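Side-chain contacts in CurK, CurL fusion protein (Moorea producens 3L, PDB 4MYZ), which joins in one engineered chain two docking domains that probably pair the CurK and CurL modules of the curacin A polyketide synthase: residues Leu13-Ile16 / Glu17-Ala20; Arg59-Ile62 / Ala63-Ala67; Arg68-Leu71 / Glu72-Thr76. One frame throughout, in Å; residues are numbered along the deposited sequence.

Interaction 1 of 3, residues Leu13-Ile16 / Glu17-Ala20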
loop_
_atom_site.group_PDB
_atom_site.type_symbol
_atom_site.label_atom_id
_atom_site.label_comp_id
_atom_site.label_asym_id
_atom_site.label_seq_id
_atom_site.Cartn_x
_atom_site.Cartn_y
_atom_site.Cartn_z
ATOM N N LEU B 13 -9.584 1.634 14.364
ATOM C CA LEU B 13 -9.870 2.754 13.457
ATOM C C LEU B 13 -11.186 2.521 12.719
ATOM O O LEU B 13 -11.451 1.414 12.235
ATOM C CB LEU B 13 -8.753 2.911 12.420
ATOM C CG LEU B 13 -7.334 3.193 12.912
ATOM C CD1 LEU B 13 -6.338 3.149 11.766
ATOM C CD2 LEU B 13 -7.289 4.542 13.616
ATOM N N SER B 14 -11.977 3.581 12.560
ATOM C CA SER B 14 -13.138 3.522 11.682
ATOM C C SER B 14 -12.641 3.391 10.252
ATOM O O SER B 14 -11.465 3.645 9.978
ATOM C CB SER B 14 -13.963 4.798 11.783
ATOM O OG SER B 14 -13.315 5.932 11.212
ATOM N N GLU B 15 -13.533 3.027 9.338
ATOM C CA GLU B 15 -13.144 2.922 7.936
ATOM C C GLU B 15 -12.538 4.232 7.420
ATOM O O GLU B 15 -11.541 4.235 6.712
ATOM C CB GLU B 15 -14.316 2.508 7.038
ATOM C CG GLU B 15 -13.897 2.002 5.668
ATOM C CD GLU B 15 -13.258 0.592 5.690
ATOM O OE1 GLU B 15 -13.424 -0.227 6.644
ATOM O OE2 GLU B 15 -12.563 0.284 4.726
ATOM N N ILE B 16 -13.155 5.365 7.760
ATOM C CA ILE B 16 -12.671 6.671 7.310
ATOM C C ILE B 16 -11.306 6.996 7.931
ATOM O O ILE B 16 -10.407 7.475 7.233
ATOM C CB ILE B 16 -13.712 7.772 7.594
ATOM C CG1 ILE B 16 -14.924 7.549 6.680
ATOM C CG2 ILE B 16 -13.094 9.159 7.382
ATOM C CD1 ILE B 16 -16.104 8.437 6.956
ATOM N N GLU B 17 -11.126 6.689 9.219
ATOM C CA GLU B 17 -9.814 6.869 9.864
ATOM C C GLU B 17 -8.740 5.970 9.264
ATOM O O GLU B 17 -7.599 6.376 9.131
ATOM C CB GLU B 17 -9.894 6.601 11.360
ATOM C CG GLU B 17 -10.706 7.620 12.128
ATOM C CD GLU B 17 -10.863 7.267 13.594
ATOM O OE1 GLU B 17 -11.106 6.076 13.937
ATOM O OE2 GLU B 17 -10.778 8.200 14.433
ATOM N N LEU B 18 -9.111 4.757 8.896
ATOM C CA LEU B 18 -8.202 3.841 8.213
ATOM C C LEU B 18 -7.750 4.393 6.862
ATOM O O LEU B 18 -6.550 4.402 6.544
ATOM C CB LEU B 18 -8.881 2.475 8.075
ATOM C CG LEU B 18 -8.201 1.437 7.192
ATOM C CD1 LEU B 18 -6.840 1.059 7.776
ATOM C CD2 LEU B 18 -9.086 0.222 6.988
ATOM N N GLU B 19 -8.703 4.907 6.081
ATOM C CA GLU B 19 -8.366 5.573 4.823
ATOM C C GLU B 19 -7.398 6.730 5.039
ATOM O O GLU B 19 -6.412 6.852 4.306
ATOM C CB GLU B 19 -9.642 6.036 4.102
ATOM C CG GLU B 19 -10.512 4.915 3.594
ATOM C CD GLU B 19 -11.846 5.344 3.061
ATOM O OE1 GLU B 19 -12.086 6.561 2.917
ATOM O OE2 GLU B 19 -12.695 4.460 2.786
ATOM N N ALA B 20 -7.651 7.577 6.027
ATOM C CA ALA B 20 -6.771 8.697 6.317
ATOM C C ALA B 20 -5.379 8.237 6.705
ATOM O O ALA B 20 -4.386 8.819 6.266
ATOM C CB ALA B 20 -7.341 9.557 7.408
HETATM O O HOH W 1 -12.859 1.775 2.505
#
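Ser14 and Glu17 form a capping box at the start of helix 15-32, in the CurK part of the fusion. Each residue uses its side chain to bind the other's backbone N-H. Ser14 OG takes the N-H of Glu17 (Ser14 OG to Glu17 N 3.1 Å), and Glu17 OE1 returns the favour to Ser14 N at 3.0 Å, an almost straight bond of 172° that enters on the anti lone pair, away from OE2. The serine hydroxyl can face the first turn because OG lies between the backbone N and the carbonyl carbon (chi1 70°). Replacing Ser14 by an alanine removes OG and would probably leave the N-H of Glu17 without its cap, with the Glu17 carboxylate held by one half of the box alone. The N-terminal end of the helix is likely to stabilise the negative charge of Glu17.

Three main-chain bonds then carry the helix forward: Leu18 N to Ser14 O, the shortest at 2.8 Å, Glu19 N to Glu15 O and Ala20 N to Ile16 O.

The apolar part is modest. Leu13, just ahead of the cap, sets its CB 4.4 Å from Leu18 CB, while its CD2 comes within 4.0 Å of Glu17 CB. Both leucines also pack on the second subunit, Leu13 on its Leu61 and Leu18 on its Leu57.

The remaining link is made through water. Glu15 and Glu19 stand one turn apart with their carboxylate planes turned 81° against each other, and Glu15 OE2 lies 4.6 Å from Glu19 OE2, a pair of like charges that would probably repel. One water donates to both and probably eases this: its oxygen sits 2.7 Å from both Glu15 OE2 and Glu19 OE2.

Interaction 2 of 3, residues Arg59-Ile62 / Ala63-Ala67; sequences RALI and ALKDA
Ala63, midway along helix 56-71 in the CurL part of the chain, gives its N-H to Arg59 O; its methyl CB rests 3.5 Å from the same oxygen. Leu64 repeats the pattern on Ala60, with Leu64 N to Ala60 O at 2.9 Å, and then leans its side chain back over the acceptor: Leu64 CG comes to 3.2 Å from Ala60 O, with CD1 beside it. This follows from chi1 of -69°, which sets CG anti to the carbonyl carbon.

Lys65 bonds through N to Leu61 O and lays CG 3.3 Å from that oxygen, so that the aliphatic root of the lysine hugs the turn. Beyond it the chain bends at both chi3 and chi4, carrying NZ away toward a long, weak ion pair with Glu25 of the second subunit.

Asp66 N donates to Ile62 O, and the two side chains run side by side, pointing the same way, with Ile62 CG2 3.8 Å from Asp66 OD2. A water links the Asp66 carboxylate to the backbone of Ile62, donating to Ile62 O at 3.0 Å and to Asp66 OD1 at 2.8 Å, so Ile62 O serves both the helix and the solvent.

Around this segment, Ala63 touches Ile26 and Leu29 of helix 15-32 in its own chain. Ala63 also meets Leu64 of the second subunit, while this chain's Leu64 and Leu61 pack on Leu29 and Leu18 of that subunit.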
loop_
_atom_site.group_PDB
_atom_site.type_symbol
_atom_site.label_atom_id
_atom_site.label_comp_id
_atom_site.label_asym_id
_atom_site.label_seq_id
_atom_site.Cartn_x
_atom_site.Cartn_y
_atom_site.Cartn_z
ATOM N N ARG B 59 -4.851 4.289 -4.312
ATOM C CA ARG B 59 -3.540 4.868 -4.058
ATOM C C ARG B 59 -2.598 3.883 -3.362
ATOM O O ARG B 59 -1.393 3.880 -3.612
ATOM C CB ARG B 59 -3.632 6.170 -3.280
ATOM C CG ARG B 59 -4.316 7.302 -3.995
ATOM C CD ARG B 59 -3.916 8.598 -3.329
ATOM N NE ARG B 59 -4.532 9.797 -3.885
ATOM C CZ ARG B 59 -4.072 10.476 -4.919
ATOM N NH1 ARG B 59 -3.021 10.054 -5.602
ATOM N NH2 ARG B 59 -4.676 11.612 -5.263
ATOM N N ALA B 60 -3.147 3.052 -2.483
ATOM C CA ALA B 60 -2.343 2.046 -1.780
ATOM C C ALA B 60 -1.761 1.068 -2.756
ATOM O O ALA B 60 -0.605 0.689 -2.597
ATOM C CB ALA B 60 -3.132 1.327 -0.730
ATOM N N LEU B 61 -2.519 0.618 -3.750
ATOM C CA LEU B 61 -1.975 -0.314 -4.736
ATOM C C LEU B 61 -0.779 0.313 -5.452
ATOM O O LEU B 61 0.243 -0.321 -5.642
ATOM C CB LEU B 61 -3.061 -0.728 -5.732
ATOM C CG LEU B 61 -2.592 -1.666 -6.841
ATOM C CD1 LEU B 61 -1.932 -2.900 -6.269
ATOM C CD2 LEU B 61 -3.756 -1.990 -7.765
ATOM N N ILE B 62 -0.954 1.563 -5.886
ATOM C CA ILE B 62 0.142 2.253 -6.610
ATOM C C ILE B 62 1.382 2.352 -5.701
ATOM O O ILE B 62 2.502 2.059 -6.141
ATOM C CB ILE B 62 -0.329 3.630 -7.094
ATOM C CG1 ILE B 62 -1.382 3.463 -8.188
ATOM C CG2 ILE B 62 0.826 4.466 -7.588
ATOM C CD1 ILE B 62 -2.149 4.714 -8.503
ATOM N N ALA B 63 1.182 2.726 -4.445
ATOM C CA ALA B 63 2.289 2.927 -3.521
ATOM C C ALA B 63 2.980 1.609 -3.201
ATOM O O ALA B 63 4.223 1.581 -3.079
ATOM C CB ALA B 63 1.769 3.568 -2.247
ATOM N N LEU B 64 2.215 0.537 -3.035
ATOM C CA LEU B 64 2.792 -0.787 -2.763
ATOM C C LEU B 64 3.626 -1.245 -3.942
ATOM O O LEU B 64 4.727 -1.819 -3.767
ATOM C CB LEU B 64 1.695 -1.816 -2.403
ATOM C CG LEU B 64 1.026 -1.581 -1.055
ATOM C CD1 LEU B 64 -0.296 -2.335 -1.019
ATOM C CD2 LEU B 64 1.967 -1.960 0.081
ATOM N N LYS B 65 3.122 -1.023 -5.145
ATOM C CA LYS B 65 3.851 -1.390 -6.351
ATOM C C LYS B 65 5.151 -0.604 -6.443
ATOM O O LYS B 65 6.204 -1.174 -6.797
ATOM C CB LYS B 65 3.024 -1.179 -7.604
ATOM C CG LYS B 65 1.916 -2.192 -7.800
ATOM C CD LYS B 65 1.100 -1.836 -9.036
ATOM C CE LYS B 65 1.779 -2.271 -10.316
ATOM N NZ LYS B 65 1.614 -3.734 -10.553
ATOM N N ASP B 66 5.090 0.689 -6.158
ATOM C CA ASP B 66 6.294 1.530 -6.183
ATOM C C ASP B 66 7.303 1.037 -5.134
ATOM O O ASP B 66 8.514 0.953 -5.407
ATOM C CB ASP B 66 5.962 2.998 -5.927
ATOM C CG ASP B 66 5.231 3.669 -7.093
ATOM O OD1 ASP B 66 5.311 3.162 -8.228
ATOM O OD2 ASP B 66 4.563 4.698 -6.829
ATOM N N ALA B 67 6.848 0.748 -3.925
ATOM C CA ALA B 67 7.746 0.259 -2.863
ATOM C C ALA B 67 8.373 -1.063 -3.277
ATOM O O ALA B 67 9.567 -1.259 -3.082
ATOM C CB ALA B 67 7.010 0.099 -1.553
HETATM O O HOH W 2 2.963 1.970 -9.144
#

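Interaction 3 of 3, residues Arg68-Leu71 / Glu72-Thr76; sequences RSKL and EKYET
Glu72 reaches back over the last turn of helix 56-71, in the CurL part, and meets both Arg68 and Ser69. Glu72 N bonds to Arg68 O at 2.9 Å, and Glu72 CG lies 3.3 Å from Ser69 O. CG is set between the backbone N and the carbonyl carbon (chi1 65°), and from there the extended chain carries the carboxylate toward Arg68. The salt bridge is long and oblique: Glu72 OE2 stands 3.5 Å from Arg68 NE, with guanidinium and carboxylate planes 75° apart. A water in the guanidinium plane accepts from Arg68 NE; its approach to Glu72 OE2 is suspiciously short, which leaves that half of the bridge doubtful. On the other oxygen, OE1, one water links to Ser69 O, and a second lies between OE1 and Ser69 OG, whose main partner is Lys65 O.

Leu71 supplies the backbone anchor. Leu71 O takes two N-H groups, Tyr74 N at 3.0 Å from above the carbonyl plane and Glu75 N at 2.8 Å almost in line with the C=O. The Leu71 side chain packs on Leu71 of the second subunit.

Lys70 O is held by Lys73 N at 3.1 Å, and the edge of the Tyr74 ring, through CD2, approaches it at 3.4 Å. That ring stacks on Tyr74 of the second subunit, whose hydroxyl bonds to Glu75 OE2.

Lys70 O thus takes a three-residue bond, while Leu71 O takes both a three- and a four-residue one. With its ionic link long, the Glu72 arm is probably held by several weak ties rather than one strong one.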
loop_
_atom_site.group_PDB
_atom_site.type_symbol
_atom_site.label_atom_id
_atom_site.label_comp_id
_atom_site.label_asym_id
_atom_site.label_seq_id
_atom_site.Cartn_x
_atom_site.Cartn_y
_atom_site.Cartn_z
ATOM N N ARG B 68 7.583 -1.971 -3.829
ATOM C CA ARG B 68 8.108 -3.289 -4.256
ATOM C C ARG B 68 9.139 -3.115 -5.356
ATOM O O ARG B 68 10.211 -3.745 -5.314
ATOM C CB ARG B 68 6.962 -4.198 -4.746
ATOM C CG ARG B 68 7.452 -5.566 -5.283
ATOM C CD ARG B 68 6.350 -6.274 -6.044
ATOM N NE ARG B 68 6.820 -7.484 -6.718
ATOM C CZ ARG B 68 6.014 -8.333 -7.354
ATOM N NH1 ARG B 68 6.525 -9.424 -7.922
ATOM N NH2 ARG B 68 4.699 -8.106 -7.416
ATOM N N SER B 69 8.888 -2.246 -6.313
ATOM C CA SER B 69 9.813 -2.043 -7.416
ATOM C C SER B 69 11.145 -1.546 -6.908
ATOM O O SER B 69 12.202 -2.012 -7.364
ATOM C CB SER B 69 9.259 -1.082 -8.436
ATOM O OG SER B 69 8.150 -1.669 -9.091
ATOM N N LYS B 70 11.128 -0.634 -5.959
ATOM C CA LYS B 70 12.386 -0.145 -5.424
ATOM C C LYS B 70 13.089 -1.219 -4.574
ATOM O O LYS B 70 14.319 -1.455 -4.696
ATOM C CB LYS B 70 12.173 1.106 -4.603
ATOM C CG LYS B 70 13.482 1.623 -4.040
ATOM C CD LYS B 70 13.420 3.071 -3.648
ATOM C CE LYS B 70 14.738 3.489 -3.033
ATOM N NZ LYS B 70 15.249 4.720 -3.662
ATOM N N LEU B 71 12.351 -1.877 -3.698
ATOM C CA LEU B 71 12.957 -2.857 -2.801
ATOM C C LEU B 71 13.548 -4.036 -3.540
ATOM O O LEU B 71 14.572 -4.611 -3.098
ATOM C CB LEU B 71 11.968 -3.324 -1.743
ATOM C CG LEU B 71 11.685 -2.293 -0.659
ATOM C CD1 LEU B 71 10.408 -2.663 0.079
ATOM C CD2 LEU B 71 12.865 -2.146 0.306
ATOM N N GLU B 72 12.966 -4.393 -4.680
ATOM C CA GLU B 72 13.462 -5.563 -5.416
ATOM C C GLU B 72 14.824 -5.314 -6.053
ATOM O O GLU B 72 15.527 -6.260 -6.392
ATOM C CB GLU B 72 12.448 -6.109 -6.408
ATOM C CG GLU B 72 12.040 -5.265 -7.585
ATOM C CD GLU B 72 10.747 -5.778 -8.257
ATOM O OE1 GLU B 72 10.336 -5.171 -9.258
ATOM O OE2 GLU B 72 10.122 -6.772 -7.802
ATOM N N LYS B 73 15.244 -4.058 -6.132
ATOM C CA LYS B 73 16.595 -3.732 -6.601
ATOM C C LYS B 73 17.666 -4.050 -5.552
ATOM O O LYS B 73 18.850 -4.211 -5.887
ATOM C CB LYS B 73 16.673 -2.266 -7.027
ATOM C CG LYS B 73 15.711 -1.933 -8.162
ATOM C CD LYS B 73 15.866 -0.519 -8.658
ATOM C CE LYS B 73 14.904 -0.279 -9.818
ATOM N NZ LYS B 73 14.951 1.137 -10.253
ATOM N N TYR B 74 17.252 -4.153 -4.292
ATOM C CA TYR B 74 18.176 -4.307 -3.167
ATOM C C TYR B 74 18.022 -5.645 -2.417
ATOM O O TYR B 74 18.966 -6.154 -1.828
ATOM C CB TYR B 74 17.935 -3.180 -2.174
ATOM C CG TYR B 74 18.299 -1.833 -2.739
ATOM C CD1 TYR B 74 19.599 -1.383 -2.697
ATOM C CD2 TYR B 74 17.360 -1.022 -3.316
ATOM C CE1 TYR B 74 19.961 -0.172 -3.212
ATOM C CE2 TYR B 74 17.692 0.211 -3.831
ATOM C CZ TYR B 74 18.987 0.648 -3.770
ATOM O OH TYR B 74 19.379 1.852 -4.286
ATOM N N GLU B 75 16.827 -6.203 -2.432
ATOM C CA GLU B 75 16.496 -7.368 -1.612
ATOM C C GLU B 75 16.159 -8.563 -2.498
ATOM O O GLU B 75 15.574 -8.404 -3.575
ATOM C CB GLU B 75 15.258 -7.078 -0.738
ATOM C CG GLU B 75 15.355 -5.890 0.221
ATOM C CD GLU B 75 16.267 -6.117 1.410
ATOM O OE1 GLU B 75 16.672 -7.270 1.661
ATOM O OE2 GLU B 75 16.597 -5.132 2.106
ATOM N N THR B 76 16.481 -9.755 -1.996
ATOM C CA THR B 76 16.064 -11.033 -2.580
ATOM C C THR B 76 16.072 -11.043 -4.107
ATOM O O THR B 76 16.915 -11.715 -4.719
ATOM C CB THR B 76 14.677 -11.434 -2.040
ATOM O OG1 THR B 76 14.771 -11.608 -0.622
ATOM C CG2 THR B 76 14.146 -12.711 -2.690
HETATM O O HOH W 3 9.652 -8.560 -6.198
HETATM O O HOH W 4 12.567 -3.139 -9.965
HETATM O O HOH W 5 10.052 -3.016 -11.257
#

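Overall arrangement
Along the chain the three contacts come in series: interaction 1 opens helix 15-32, interaction 2 occupies the middle of helix 56-71, and interaction 3 runs off the end of that second helix. Centres of interactions 1 and 2 are 18 Å apart, those of 2 and 3 only 13 Å, their segments adjoining in sequence. Interactions 1 and 3 lie on opposite sides of the chain's centre, 29 Å between centres. The first belongs to the CurK part, the other two to CurL, joined by an engineered linker. All three touch the second subunit, so these local helix contacts line a two-chain helical assembly, consistent with a docking complex.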